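Local coordinates for BF1531-like N-terminal domain-containing protein (Bacteroides fragilis, PDB 3SLR) that probably hydrolyses ester bonds, pairing an SGNH-hydrolase-like N-terminal domain with a magnesium-binding HAD-type phosphatase domain, though its substrate is unknown, at residues Q262-K267 with D362-L367; C278-E283 with P338-M343; E288-N293 with L298-I303; V307-W310 with D315-R318. All blocks are in the same frame, centred on the assembly; numbering follows the deposited sequence. Where two conformers were deposited one is given.

Contact 1: Q262-K267 with D362-L367; sequences QEWVKK and DYLEYL
Leu364, in the first turn of helix 363-368, lays its CD1 methyl over one face of the Trp264 indole. The carbon sits 3.6 Å from the centroid of the five-membered ring of Trp264, only 20° off the ring normal, which makes a CH-pi contact. CD1 comes nearest at Trp264 CG, 3.4 Å away, so the methyl rests over the part of the ring system next to the CB of the tryptophan. With its CG anti to the backbone N (chi1 -160°), Leu364 sends this branch across to the indole although its CB does not aim there. Here helix 255-270, which in the HAD-type Rossmann-like domain leads into strand 274-280, meets the short helix near the C-terminal end of the modelled chain. The Leu367 side chain is about 11 Å from that of Asp336, a magnesium ligand. Phe261, one turn back on helix 255-270, also touches Leu364 and Leu367. One turn further along, Leu367 turns its CB toward the tryptophan and reaches the six-membered ring: its CD1 lies 3.9 Å from Trp264 CZ3, approaching obliquely.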
loop_
_atom_site.group_PDB
_atom_site.type_symbol
_atom_site.label_atom_id
_atom_site.label_comp_id
_atom_site.label_asym_id
_atom_site.label_seq_id
_atom_site.Cartn_x
_atom_site.Cartn_y
_atom_site.Cartn_z
ATOM N N GLN A 262 -18.524 -2.880 3.465
ATOM C CA GLN A 262 -19.135 -1.546 3.413
ATOM C C GLN A 262 -18.479 -0.605 4.417
ATOM O O GLN A 262 -18.361 0.583 4.162
ATOM C CB GLN A 262 -20.638 -1.602 3.682
ATOM C CG GLN A 262 -21.452 -2.117 2.522
ATOM C CD GLN A 262 -22.939 -1.924 2.737
ATOM O OE1 GLN A 262 -23.369 -0.971 3.400
ATOM N NE2 GLN A 262 -23.731 -2.817 2.164
ATOM N N GLU A 263 -18.045 -1.140 5.560
ATOM C CA GLU A 263 -17.357 -0.314 6.555
ATOM C C GLU A 263 -16.014 0.224 6.034
ATOM O O GLU A 263 -15.601 1.327 6.381
ATOM C CB GLU A 263 -17.167 -1.099 7.861
ATOM C CG GLU A 263 -18.486 -1.342 8.570
ATOM C CD GLU A 263 -18.394 -2.362 9.694
ATOM O OE1 GLU A 263 -17.355 -3.055 9.808
ATOM O OE2 GLU A 263 -19.385 -2.481 10.454
ATOM N N TRP A 264 -15.334 -0.577 5.224
ATOM C CA TRP A 264 -14.105 -0.152 4.565
ATOM C C TRP A 264 -14.419 0.981 3.578
ATOM O O TRP A 264 -13.709 1.982 3.517
ATOM C CB TRP A 264 -13.484 -1.352 3.840
ATOM C CG TRP A 264 -12.162 -1.093 3.152
ATOM C CD1 TRP A 264 -10.934 -0.992 3.747
ATOM C CD2 TRP A 264 -11.939 -0.939 1.747
ATOM N NE1 TRP A 264 -9.967 -0.770 2.797
ATOM C CE2 TRP A 264 -10.554 -0.733 1.563
ATOM C CE3 TRP A 264 -12.778 -0.945 0.626
ATOM C CZ2 TRP A 264 -9.987 -0.547 0.304
ATOM C CZ3 TRP A 264 -12.209 -0.758 -0.627
ATOM C CH2 TRP A 264 -10.826 -0.558 -0.777
ATOM N N VAL A 265 -15.494 0.821 2.816
ATOM C CA VAL A 265 -15.886 1.851 1.847
ATOM C C VAL A 265 -16.212 3.149 2.586
ATOM O O VAL A 265 -15.831 4.244 2.156
ATOM C CB VAL A 265 -17.056 1.386 0.987
ATOM C CG1 VAL A 265 -17.557 2.528 0.067
ATOM C CG2 VAL A 265 -16.633 0.167 0.161
ATOM N N LYS A 266 -16.906 3.011 3.707
ATOM C CA LYS A 266 -17.256 4.149 4.545
ATOM C C LYS A 266 -16.015 4.919 4.988
ATOM O O LYS A 266 -16.020 6.152 5.006
ATOM C CB LYS A 266 -18.046 3.667 5.770
ATOM C CG LYS A 266 -18.438 4.782 6.734
ATOM C CD LYS A 266 -19.292 4.228 7.880
ATOM C CE LYS A 266 -20.045 5.336 8.605
ATOM N NZ LYS A 266 -19.384 5.713 9.880
ATOM N N LYS A 267 -14.956 4.203 5.365
ATOM C CA LYS A 267 -13.706 4.876 5.725
ATOM C C LYS A 267 -13.112 5.669 4.549
ATOM O O LYS A 267 -12.599 6.770 4.736
ATOM C CB LYS A 267 -12.675 3.895 6.290
ATOM C CG LYS A 267 -12.985 3.437 7.715
ATOM C CD LYS A 267 -11.869 2.530 8.260
ATOM C CE LYS A 267 -11.864 1.158 7.583
ATOM N NZ LYS A 267 -10.834 0.242 8.219
ATOM N N ASP A 362 -13.555 -13.003 0.928
ATOM C CA ASP A 362 -12.146 -12.803 0.606
ATOM C C ASP A 362 -11.875 -11.461 -0.076
ATOM O O ASP A 362 -10.726 -11.154 -0.373
ATOM C CB ASP A 362 -11.651 -13.927 -0.319
ATOM C CG ASP A 362 -11.574 -15.274 0.381
ATOM O OD1 ASP A 362 -11.474 -15.294 1.626
ATOM O OD2 ASP A 362 -11.603 -16.312 -0.317
ATOM N N TYR A 363 -12.926 -10.692 -0.365
ATOM C CA TYR A 363 -12.760 -9.422 -1.079
ATOM C C TYR A 363 -11.771 -8.503 -0.369
ATOM O O TYR A 363 -10.843 -7.976 -0.972
ATOM C CB TYR A 363 -14.081 -8.654 -1.171
ATOM C CG TYR A 363 -15.109 -9.166 -2.156
ATOM C CD1 TYR A 363 -14.837 -10.230 -3.002
ATOM C CD2 TYR A 363 -16.366 -8.563 -2.234
ATOM C CE1 TYR A 363 -15.801 -10.685 -3.903
ATOM C CE2 TYR A 363 -17.330 -9.011 -3.116
ATOM C CZ TYR A 363 -17.041 -10.068 -3.952
ATOM O OH TYR A 363 -18.003 -10.505 -4.838
ATOM N N LEU A 364 -11.999 -8.287 0.916
ATOM C CA LEU A 364 -11.279 -7.224 1.594
ATOM C C LEU A 364 -9.798 -7.569 1.726
ATOM O O LEU A 364 -8.931 -6.744 1.419
ATOM C CB LEU A 364 -11.920 -6.923 2.946
ATOM C CG LEU A 364 -11.597 -5.566 3.565
ATOM C CD1 LEU A 364 -11.874 -4.434 2.570
ATOM C CD2 LEU A 364 -12.405 -5.371 4.848
ATOM N N GLU A 365 -9.497 -8.789 2.159
ATOM C CA GLU A 365 -8.099 -9.190 2.294
ATOM C C GLU A 365 -7.381 -9.103 0.949
ATOM O O GLU A 365 -6.207 -8.738 0.887
ATOM C CB GLU A 365 -7.982 -10.597 2.881
ATOM C CG GLU A 365 -8.274 -10.681 4.392
ATOM C CD GLU A 365 -7.140 -10.108 5.247
ATOM O OE1 GLU A 365 -5.997 -9.969 4.745
ATOM O OE2 GLU A 365 -7.396 -9.777 6.421
ATOM N N TYR A 366 -8.092 -9.423 -0.130
ATOM C CA TYR A 366 -7.525 -9.264 -1.465
ATOM C C TYR A 366 -7.247 -7.787 -1.793
ATOM O O TYR A 366 -6.163 -7.444 -2.256
ATOM C CB TYR A 366 -8.426 -9.886 -2.539
ATOM C CG TYR A 366 -8.028 -9.452 -3.923
ATOM C CD1 TYR A 366 -6.868 -9.934 -4.511
ATOM C CD2 TYR A 366 -8.801 -8.532 -4.632
ATOM C CE1 TYR A 366 -6.477 -9.520 -5.788
ATOM C CE2 TYR A 366 -8.422 -8.122 -5.901
ATOM C CZ TYR A 366 -7.267 -8.621 -6.468
ATOM O OH TYR A 366 -6.901 -8.197 -7.732
ATOM N N LEU A 367 -8.218 -6.918 -1.533
ATOM C CA LEU A 367 -8.036 -5.494 -1.785
ATOM C C LEU A 367 -6.854 -4.937 -0.989
ATOM O O LEU A 367 -6.132 -4.054 -1.460
ATOM C CB LEU A 367 -9.316 -4.716 -1.492
ATOM C CG LEU A 367 -10.490 -5.037 -2.417
ATOM C CD1 LEU A 367 -11.764 -4.372 -1.907
ATOM C CD2 LEU A 367 -10.188 -4.605 -3.870
#

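Contact 2: C278-E283 with P338-M343; sequences CSKNNE and PFERNM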
loop_
_atom_site.group_PDB
_atom_site.type_symbol
_atom_site.label_atom_id
_atom_site.label_comp_id
_atom_site.label_asym_id
_atom_site.label_seq_id
_atom_site.Cartn_x
_atom_site.Cartn_y
_atom_site.Cartn_z
ATOM N N CYS A 278 -22.313 2.150 -10.038
ATOM C CA CYS A 278 -22.534 1.821 -11.441
ATOM C C CYS A 278 -23.097 0.410 -11.521
ATOM O O CYS A 278 -22.379 -0.572 -11.350
ATOM C CB CYS A 278 -21.232 1.924 -12.253
ATOM S SG CYS A 278 -21.488 1.724 -14.061
ATOM N N SER A 279 -24.403 0.322 -11.760
ATOM C CA SER A 279 -25.130 -0.925 -11.580
ATOM C C SER A 279 -26.129 -1.174 -12.716
ATOM O O SER A 279 -26.750 -0.241 -13.224
ATOM C CB SER A 279 -25.852 -0.889 -10.227
ATOM O OG SER A 279 -26.699 -2.014 -10.025
ATOM N N LYS A 280 -26.255 -2.436 -13.117
ATOM C CA LYS A 280 -27.290 -2.876 -14.049
ATOM C C LYS A 280 -28.556 -3.107 -13.231
ATOM O O LYS A 280 -28.744 -4.183 -12.670
ATOM C CB LYS A 280 -26.861 -4.192 -14.706
ATOM C CG LYS A 280 -26.768 -4.196 -16.231
ATOM C CD LYS A 280 -25.760 -3.204 -16.747
ATOM C CE LYS A 280 -25.307 -3.510 -18.185
ATOM N NZ LYS A 280 -24.461 -4.744 -18.310
ATOM N N ASN A 281 -29.399 -2.082 -13.136
ATOM C CA ASN A 281 -30.616 -2.138 -12.335
ATOM C C ASN A 281 -31.521 -0.967 -12.676
ATOM O O ASN A 281 -31.071 0.063 -13.190
ATOM C CB ASN A 281 -30.289 -2.059 -10.830
ATOM C CG ASN A 281 -30.101 -3.425 -10.179
ATOM O OD1 ASN A 281 -29.080 -3.681 -9.526
ATOM N ND2 ASN A 281 -31.085 -4.297 -10.331
ATOM N N ASN A 282 -32.806 -1.129 -12.386
ATOM C CA ASN A 282 -33.706 -0.003 -12.300
ATOM C C ASN A 282 -33.246 0.904 -11.161
ATOM O O ASN A 282 -32.950 0.423 -10.060
ATOM C CB ASN A 282 -35.129 -0.512 -12.052
ATOM C CG ASN A 282 -36.098 0.603 -11.722
ATOM O OD1 ASN A 282 -36.333 0.912 -10.550
ATOM N ND2 ASN A 282 -36.664 1.219 -12.756
ATOM N N GLU A 283 -33.175 2.207 -11.413
ATOM C CA GLU A 283 -32.622 3.117 -10.412
ATOM C C GLU A 283 -33.404 3.083 -9.101
ATOM O O GLU A 283 -32.811 3.036 -8.016
ATOM C CB GLU A 283 -32.556 4.546 -10.940
ATOM C CG GLU A 283 -31.926 5.529 -9.965
ATOM C CD GLU A 283 -32.081 6.969 -10.413
ATOM O OE1 GLU A 283 -31.401 7.361 -11.382
ATOM O OE2 GLU A 283 -32.891 7.701 -9.800
ATOM N N PRO A 338 -17.039 -11.025 -13.769
ATOM C CA PRO A 338 -15.808 -10.964 -14.574
ATOM C C PRO A 338 -16.010 -10.333 -15.951
ATOM O O PRO A 338 -15.098 -9.689 -16.469
ATOM C CB PRO A 338 -15.409 -12.437 -14.729
ATOM C CG PRO A 338 -16.664 -13.208 -14.452
ATOM C CD PRO A 338 -17.394 -12.409 -13.420
ATOM N N PHE A 339 -17.183 -10.534 -16.537
ATOM C CA PHE A 339 -17.496 -9.938 -17.834
ATOM C C PHE A 339 -17.616 -8.421 -17.744
ATOM O O PHE A 339 -17.145 -7.711 -18.630
ATOM C CB PHE A 339 -18.770 -10.546 -18.420
ATOM C CG PHE A 339 -18.712 -12.038 -18.569
ATOM C CD1 PHE A 339 -18.090 -12.615 -19.668
ATOM C CD2 PHE A 339 -19.275 -12.867 -17.609
ATOM C CE1 PHE A 339 -18.033 -13.993 -19.805
ATOM C CE2 PHE A 339 -19.221 -14.242 -17.744
ATOM C CZ PHE A 339 -18.601 -14.805 -18.845
ATOM N N GLU A 340 -18.241 -7.925 -16.680
ATOM C CA GLU A 340 -18.307 -6.483 -16.442
ATOM C C GLU A 340 -16.900 -5.910 -16.233
ATOM O O GLU A 340 -16.541 -4.881 -16.824
ATOM C CB GLU A 340 -19.200 -6.151 -15.236
ATOM C CG GLU A 340 -20.683 -6.545 -15.366
ATOM C CD GLU A 340 -21.456 -5.689 -16.376
ATOM O OE1 GLU A 340 -20.817 -4.931 -17.130
ATOM O OE2 GLU A 340 -22.707 -5.780 -16.408
ATOM N N ARG A 341 -16.101 -6.573 -15.397
ATOM C CA ARG A 341 -14.731 -6.132 -15.166
ATOM C C ARG A 341 -13.944 -6.064 -16.463
ATOM O O ARG A 341 -13.277 -5.070 -16.736
ATOM C CB ARG A 341 -14.009 -7.068 -14.205
ATOM C CG ARG A 341 -14.610 -7.105 -12.818
ATOM C CD ARG A 341 -13.620 -7.702 -11.826
ATOM N NE ARG A 341 -13.339 -9.115 -12.076
ATOM C CZ ARG A 341 -13.929 -10.117 -11.420
ATOM N NH1 ARG A 341 -14.840 -9.866 -10.496
ATOM N NH2 ARG A 341 -13.609 -11.376 -11.692
ATOM N N ASN A 342 -14.016 -7.134 -17.250
ATOM C CA ASN A 342 -13.243 -7.245 -18.480
ATOM C C ASN A 342 -13.632 -6.208 -19.523
ATOM O O ASN A 342 -12.781 -5.653 -20.217
ATOM C CB ASN A 342 -13.351 -8.656 -19.063
ATOM C CG ASN A 342 -12.572 -9.680 -18.256
ATOM O OD1 ASN A 342 -11.940 -9.343 -17.255
ATOM N ND2 ASN A 342 -12.621 -10.938 -18.681
HETATM N N MSE A 343 -14.920 -5.929 -19.631
HETATM C CA MSE A 343 -15.345 -4.925 -20.588
HETATM C C MSE A 343 -14.943 -3.502 -20.153
HETATM O O MSE A 343 -14.521 -2.702 -20.991
HETATM C CB MSE A 343 -16.831 -5.062 -20.918
HETATM C CG MSE A 343 -17.758 -4.221 -20.082
HETATM SE SE MSE A 343 -18.259 -2.596 -21.029
HETATM C CE MSE A 343 -18.835 -3.369 -22.727
HETATM O O HOH W 1 -21.611 -3.445 -19.309
#
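Lys280 and Glu340 meet through a single salt bridge, Lys280 NZ to Glu340 OE2 at 2.8 Å, which is the tight part of an otherwise sparse contact. Glu340 OE2 receives the ammonium on its syn lone pair, on the side of the other carboxylate oxygen. Glu340 bends at chi2 (-70°) to bring its carboxylate from the first turns of helix 338-347 to the lysine, and Lys280, near the C-terminal end of its strand, folds at chi2 and again at chi4 to meet it. Behind the ion pair the backbones stay well apart, the nearest CA atoms, those of Lys280 and Glu340, being 10.0 Å from each other. On the looser side a single water spans the pair. It donates to Glu340 OE1 at 2.8 Å and accepts only a weak bond from Lys280 NZ at 3.3 Å, so that both carboxylate oxygens are linked to the lysine, one directly and one through solvent. Glu340 also touches Asp335 and Lys313. The Lys280 side chain lies about 5 Å from the bound magnesium ion and about 6 Å from the side chain of Asp228, one of its ligands. The salt bridge thus sits at the C-terminal ends of the parallel strands, near Asp228 of a DxDx(T/V)-type motif, where the active site of a HAD-type phosphatase would be expected.

Contact 3: E288-N293 with L298-I303; sequences EPFERN and LKLDDI
The connection from helix 283-292 to strand 305-309 of the HAD-type domain doubles back on the helix that precedes it, and Phe290 is the residue it folds around. Leu300, in a short 3-10 turn, crosses the phenylalanine side chain at about a right angle, with its CD2 3.5 Å from Phe290 CB and its other methyl, CD1, lying 3.6 Å from Glu291 CG. At the far part of the ring, Phe290 CE2 packs against Leu298 CB at 4.1 Å, the leucine running alongside, and against Ile303 CG1 at 4.2 Å, which is oblique to the ring. The CB of Phe290 points toward the loop, and with CG anti to the carbonyl carbon (chi1 -67°) the ring continues that way; Phe306, at the start of the strand, adds an edge-to-face contact. Within this helix-to-strand link of the parallel sheet, polar groups are joined through water. One molecule donates to Phe290 O and accepts from Leu300 N at 2.8 Å. A second donates to Phe290 O and to Asn293 O while taking a bond from Lys299 NZ at 2.8 Å; that ammonium also binds Met296 O. The carbonyl oxygen of Phe290 is thereby gripped twice. Leu298 O, by contrast, is buried near Phe290 CD2 without a polar partner. The turn is steadied from within by Lys299 N, which donates almost straight to Asp302 OD2 (3.0 Å).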
loop_
_atom_site.group_PDB
_atom_site.type_symbol
_atom_site.label_atom_id
_atom_site.label_comp_id
_atom_site.label_asym_id
_atom_site.label_seq_id
_atom_site.Cartn_x
_atom_site.Cartn_y
_atom_site.Cartn_z
ATOM N N GLU A 288 -33.433 1.592 -3.260
ATOM C CA GLU A 288 -34.322 1.210 -2.161
ATOM C C GLU A 288 -33.621 0.670 -0.907
ATOM O O GLU A 288 -33.963 1.075 0.199
ATOM C CB GLU A 288 -35.410 0.248 -2.638
ATOM C CG GLU A 288 -36.807 0.841 -2.531
ATOM C CD GLU A 288 -37.891 -0.164 -2.846
ATOM O OE1 GLU A 288 -37.651 -1.048 -3.701
ATOM O OE2 GLU A 288 -38.974 -0.078 -2.227
ATOM N N PRO A 289 -32.629 -0.228 -1.070
ATOM C CA PRO A 289 -31.961 -0.724 0.140
ATOM C C PRO A 289 -31.248 0.385 0.908
ATOM O O PRO A 289 -31.290 0.376 2.132
ATOM C CB PRO A 289 -30.952 -1.741 -0.401
ATOM C CG PRO A 289 -31.490 -2.157 -1.719
ATOM C CD PRO A 289 -32.165 -0.926 -2.280
ATOM N N PHE A 290 -30.610 1.324 0.204
ATOM C CA PHE A 290 -29.988 2.466 0.869
ATOM C C PHE A 290 -31.017 3.223 1.686
ATOM O O PHE A 290 -30.739 3.669 2.799
ATOM C CB PHE A 290 -29.351 3.425 -0.151
ATOM C CG PHE A 290 -28.167 2.849 -0.876
ATOM C CD1 PHE A 290 -28.341 2.079 -2.018
ATOM C CD2 PHE A 290 -26.874 3.083 -0.422
ATOM C CE1 PHE A 290 -27.251 1.546 -2.692
ATOM C CE2 PHE A 290 -25.775 2.562 -1.095
ATOM C CZ PHE A 290 -25.963 1.785 -2.232
ATOM N N GLU A 291 -32.210 3.366 1.116
ATOM C CA GLU A 291 -33.276 4.158 1.721
ATOM C C GLU A 291 -34.053 3.422 2.818
ATOM O O GLU A 291 -34.441 4.039 3.806
ATOM C CB GLU A 291 -34.262 4.629 0.645
ATOM C CG GLU A 291 -33.631 5.448 -0.481
ATOM C CD GLU A 291 -34.578 5.650 -1.658
ATOM O OE1 GLU A 291 -35.459 4.788 -1.880
ATOM O OE2 GLU A 291 -34.439 6.668 -2.371
ATOM N N ARG A 292 -34.278 2.118 2.644
ATOM C CA ARG A 292 -35.246 1.385 3.485
ATOM C C ARG A 292 -34.626 0.355 4.434
ATOM O O ARG A 292 -35.207 0.044 5.475
ATOM C CB ARG A 292 -36.277 0.642 2.623
ATOM C CG ARG A 292 -36.958 1.449 1.510
ATOM C CD ARG A 292 -38.206 2.200 1.971
ATOM N NE ARG A 292 -39.209 1.359 2.635
ATOM C CZ ARG A 292 -40.215 0.732 2.025
ATOM N NH1 ARG A 292 -40.373 0.810 0.712
ATOM N NH2 ARG A 292 -41.071 0.010 2.738
ATOM N N ASN A 293 -33.481 -0.206 4.058
ATOM C CA ASN A 293 -32.868 -1.284 4.834
ATOM C C ASN A 293 -31.900 -0.753 5.895
ATOM O O ASN A 293 -30.828 -0.249 5.572
ATOM C CB ASN A 293 -32.189 -2.296 3.901
ATOM C CG ASN A 293 -31.768 -3.580 4.614
ATOM O OD1 ASN A 293 -31.330 -3.553 5.762
ATOM N ND2 ASN A 293 -31.886 -4.712 3.922
ATOM N N LEU A 298 -23.529 1.887 4.208
ATOM C CA LEU A 298 -23.554 2.989 3.247
ATOM C C LEU A 298 -24.970 3.541 3.094
ATOM O O LEU A 298 -25.929 2.776 3.011
ATOM C CB LEU A 298 -23.020 2.511 1.893
ATOM C CG LEU A 298 -21.567 2.027 1.938
ATOM C CD1 LEU A 298 -21.104 1.515 0.581
ATOM C CD2 LEU A 298 -20.677 3.158 2.420
ATOM N N LYS A 299 -25.096 4.866 3.077
ATOM C CA LYS A 299 -26.380 5.527 2.835
ATOM C C LYS A 299 -26.281 6.337 1.542
ATOM O O LYS A 299 -25.188 6.539 1.010
ATOM C CB LYS A 299 -26.725 6.457 3.996
ATOM C CG LYS A 299 -26.689 5.800 5.367
ATOM C CD LYS A 299 -27.645 4.630 5.478
ATOM C CE LYS A 299 -27.577 4.031 6.883
ATOM N NZ LYS A 299 -28.530 2.917 7.098
ATOM N N LEU A 300 -27.416 6.806 1.032
ATOM C CA LEU A 300 -27.393 7.573 -0.207
ATOM C C LEU A 300 -26.474 8.782 -0.123
ATOM O O LEU A 300 -25.865 9.149 -1.117
ATOM C CB LEU A 300 -28.795 8.005 -0.641
ATOM C CG LEU A 300 -29.655 6.892 -1.242
ATOM C CD1 LEU A 300 -30.944 7.451 -1.847
ATOM C CD2 LEU A 300 -28.866 6.136 -2.291
ATOM N N ASP A 301 -26.362 9.401 1.047
ATOM C CA ASP A 301 -25.540 10.612 1.148
ATOM C C ASP A 301 -24.043 10.318 1.129
ATOM O O ASP A 301 -23.219 11.234 1.151
ATOM C CB ASP A 301 -25.909 11.455 2.371
ATOM C CG ASP A 301 -25.681 10.727 3.680
ATOM O OD1 ASP A 301 -24.889 9.757 3.707
ATOM O OD2 ASP A 301 -26.292 11.135 4.693
ATOM N N ASP A 302 -23.690 9.038 1.092
ATOM C CA ASP A 302 -22.290 8.651 0.941
ATOM C C ASP A 302 -21.933 8.518 -0.534
ATOM O O ASP A 302 -20.764 8.411 -0.888
ATOM C CB ASP A 302 -22.014 7.327 1.653
ATOM C CG ASP A 302 -22.128 7.438 3.157
ATOM O OD1 ASP A 302 -21.689 8.464 3.719
ATOM O OD2 ASP A 302 -22.672 6.499 3.778
ATOM N N ILE A 303 -22.948 8.523 -1.395
ATOM C CA ILE A 303 -22.731 8.269 -2.812
ATOM C C ILE A 303 -22.831 9.563 -3.623
ATOM O O ILE A 303 -23.901 10.175 -3.711
ATOM C CB ILE A 303 -23.744 7.239 -3.355
ATOM C CG1 ILE A 303 -23.803 5.987 -2.463
ATOM C CG2 ILE A 303 -23.412 6.881 -4.785
ATOM C CD1 ILE A 303 -22.538 5.159 -2.471
HETATM O O HOH W 2 -29.876 6.436 2.406
HETATM O O HOH W 3 -30.501 2.434 5.129
#

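Contact 4: V307-W310 with D315-R318; sequences VANW and DNIR
Asn309 and Asn316 exchange a pair of amide hydrogen bonds. Asn316 ND2 donates to Asn309 OD1 at 2.8 Å with an N-H...O angle of 169°, and in return Asn309 ND2 donates to Asn316 OD1 at 3.1 Å. The side chains come from opposite directions, yet the amides are not coplanar: their planes are turned 53° apart. Each acceptor oxygen lies nearly in the plane of the amide that donates to it; the twist shows up instead in the donors, each clearly tilted from the carbonyl plane it reaches. Val307 CG1 lies over one face of the Asn316 amide, 3.5 Å from Asn316 CG. These residues join strand 305-309, the outermost strand on one side of the four-stranded parallel sheet of the HAD-type domain, to helix 313-324, the helix that follows it in a beta-alpha unit. Next out, Asn309 OD1 has a second bond from Glu311 N in the loop between strand and helix, so this oxygen takes two donors. With CG between the backbone N and the carbonyl carbon (chi1 59°), Asn309 turns its amide to the helix. Val307 and Asn309 of the strand pair with Ser279 on strand 274-280 through backbone hydrogen bonds, and Asn316 rests against Cys278 of that same strand.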
loop_
_atom_site.group_PDB
_atom_site.type_symbol
_atom_site.label_atom_id
_atom_site.label_comp_id
_atom_site.label_asym_id
_atom_site.label_seq_id
_atom_site.Cartn_x
_atom_site.Cartn_y
_atom_site.Cartn_z
ATOM N N VAL A 307 -25.460 5.834 -10.554
ATOM C CA VAL A 307 -25.876 5.465 -11.905
ATOM C C VAL A 307 -26.367 4.031 -11.922
ATOM O O VAL A 307 -25.592 3.101 -11.725
ATOM C CB VAL A 307 -24.721 5.614 -12.927
ATOM C CG1 VAL A 307 -25.178 5.187 -14.324
ATOM C CG2 VAL A 307 -24.210 7.038 -12.943
ATOM N N ALA A 308 -27.670 3.861 -12.116
ATOM C CA ALA A 308 -28.263 2.542 -12.251
ATOM C C ALA A 308 -29.165 2.548 -13.475
ATOM O O ALA A 308 -30.164 3.264 -13.511
ATOM C CB ALA A 308 -29.082 2.181 -10.996
ATOM N N ASN A 309 -28.812 1.742 -14.468
ATOM C CA ASN A 309 -29.640 1.584 -15.652
ATOM C C ASN A 309 -29.212 0.318 -16.353
ATOM O O ASN A 309 -28.422 -0.450 -15.809
ATOM C CB ASN A 309 -29.519 2.795 -16.582
ATOM C CG ASN A 309 -28.092 3.041 -17.045
ATOM O OD1 ASN A 309 -27.410 2.129 -17.501
ATOM N ND2 ASN A 309 -27.639 4.278 -16.924
ATOM N N TRP A 310 -29.701 0.109 -17.568
ATOM C CA TRP A 310 -29.452 -1.147 -18.270
ATOM C C TRP A 310 -28.448 -0.989 -19.407
ATOM O O TRP A 310 -28.253 -1.896 -20.226
ATOM C CB TRP A 310 -30.777 -1.752 -18.742
ATOM C CG TRP A 310 -31.701 -2.004 -17.581
ATOM C CD1 TRP A 310 -32.763 -1.237 -17.189
ATOM C CD2 TRP A 310 -31.624 -3.087 -16.643
ATOM N NE1 TRP A 310 -33.351 -1.778 -16.067
ATOM C CE2 TRP A 310 -32.674 -2.916 -15.717
ATOM C CE3 TRP A 310 -30.771 -4.185 -16.500
ATOM C CZ2 TRP A 310 -32.897 -3.805 -14.663
ATOM C CZ3 TRP A 310 -30.991 -5.067 -15.451
ATOM C CH2 TRP A 310 -32.047 -4.872 -14.549
ATOM N N ASP A 315 -19.989 3.068 -20.874
ATOM C CA ASP A 315 -20.642 4.349 -21.134
ATOM C C ASP A 315 -20.998 5.040 -19.824
ATOM O O ASP A 315 -20.814 6.250 -19.672
ATOM C CB ASP A 315 -21.919 4.167 -21.968
ATOM C CG ASP A 315 -21.639 3.860 -23.436
ATOM O OD1 ASP A 315 -20.490 4.020 -23.889
ATOM O OD2 ASP A 315 -22.589 3.472 -24.147
ATOM N N ASN A 316 -21.519 4.263 -18.875
ATOM C CA ASN A 316 -21.896 4.812 -17.578
ATOM C C ASN A 316 -20.708 5.395 -16.819
ATOM O O ASN A 316 -20.820 6.448 -16.190
ATOM C CB ASN A 316 -22.641 3.765 -16.741
ATOM C CG ASN A 316 -24.077 3.561 -17.208
ATOM O OD1 ASN A 316 -24.668 4.447 -17.829
ATOM N ND2 ASN A 316 -24.643 2.390 -16.911
ATOM N N ILE A 317 -19.566 4.727 -16.890
ATOM C CA ILE A 317 -18.365 5.254 -16.245
ATOM C C ILE A 317 -17.879 6.558 -16.897
ATOM O O ILE A 317 -17.392 7.460 -16.212
ATOM C CB ILE A 317 -17.260 4.200 -16.151
ATOM C CG1 ILE A 317 -17.694 3.111 -15.161
ATOM C CG2 ILE A 317 -15.932 4.841 -15.705
ATOM C CD1 ILE A 317 -16.784 1.900 -15.135
ATOM N N ARG A 318 -18.024 6.668 -18.211
ATOM C CA ARG A 318 -17.727 7.937 -18.864
ATOM C C ARG A 318 -18.638 9.031 -18.315
ATOM O O ARG A 318 -18.186 10.141 -18.034
ATOM C CB ARG A 318 -17.835 7.814 -20.384
ATOM C CG ARG A 318 -16.877 6.780 -20.956
ATOM C CD ARG A 318 -16.894 6.746 -22.480
ATOM N NE ARG A 318 -16.172 5.572 -22.959
ATOM C CZ ARG A 318 -16.750 4.435 -23.326
ATOM N NH1 ARG A 318 -18.067 4.318 -23.294
ATOM N NH2 ARG A 318 -16.011 3.418 -23.740
#

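In the fold
In this N-terminal part of a longer protein, the chain first runs through the separate five-stranded parallel sheet, and all four contacts lie beyond it in the HAD-type domain. Contact 1 closes the widest loop, from helix 255-270 to helix 363-368, and the other three nest inside it. Contact 2 closes a smaller loop, from strand 274-280 to helix 338-347, that holds contacts 3 and 4 in series. Contact 3 closes between helix 283-292 and the loop after it, and contact 4 between strand 305-309 and helix 313-324. Gln262 OE1 bonds Leu298 N, joining contacts 1 and 3, and the neighbouring strands 274-280 and 305-309 join contacts 2 and 4.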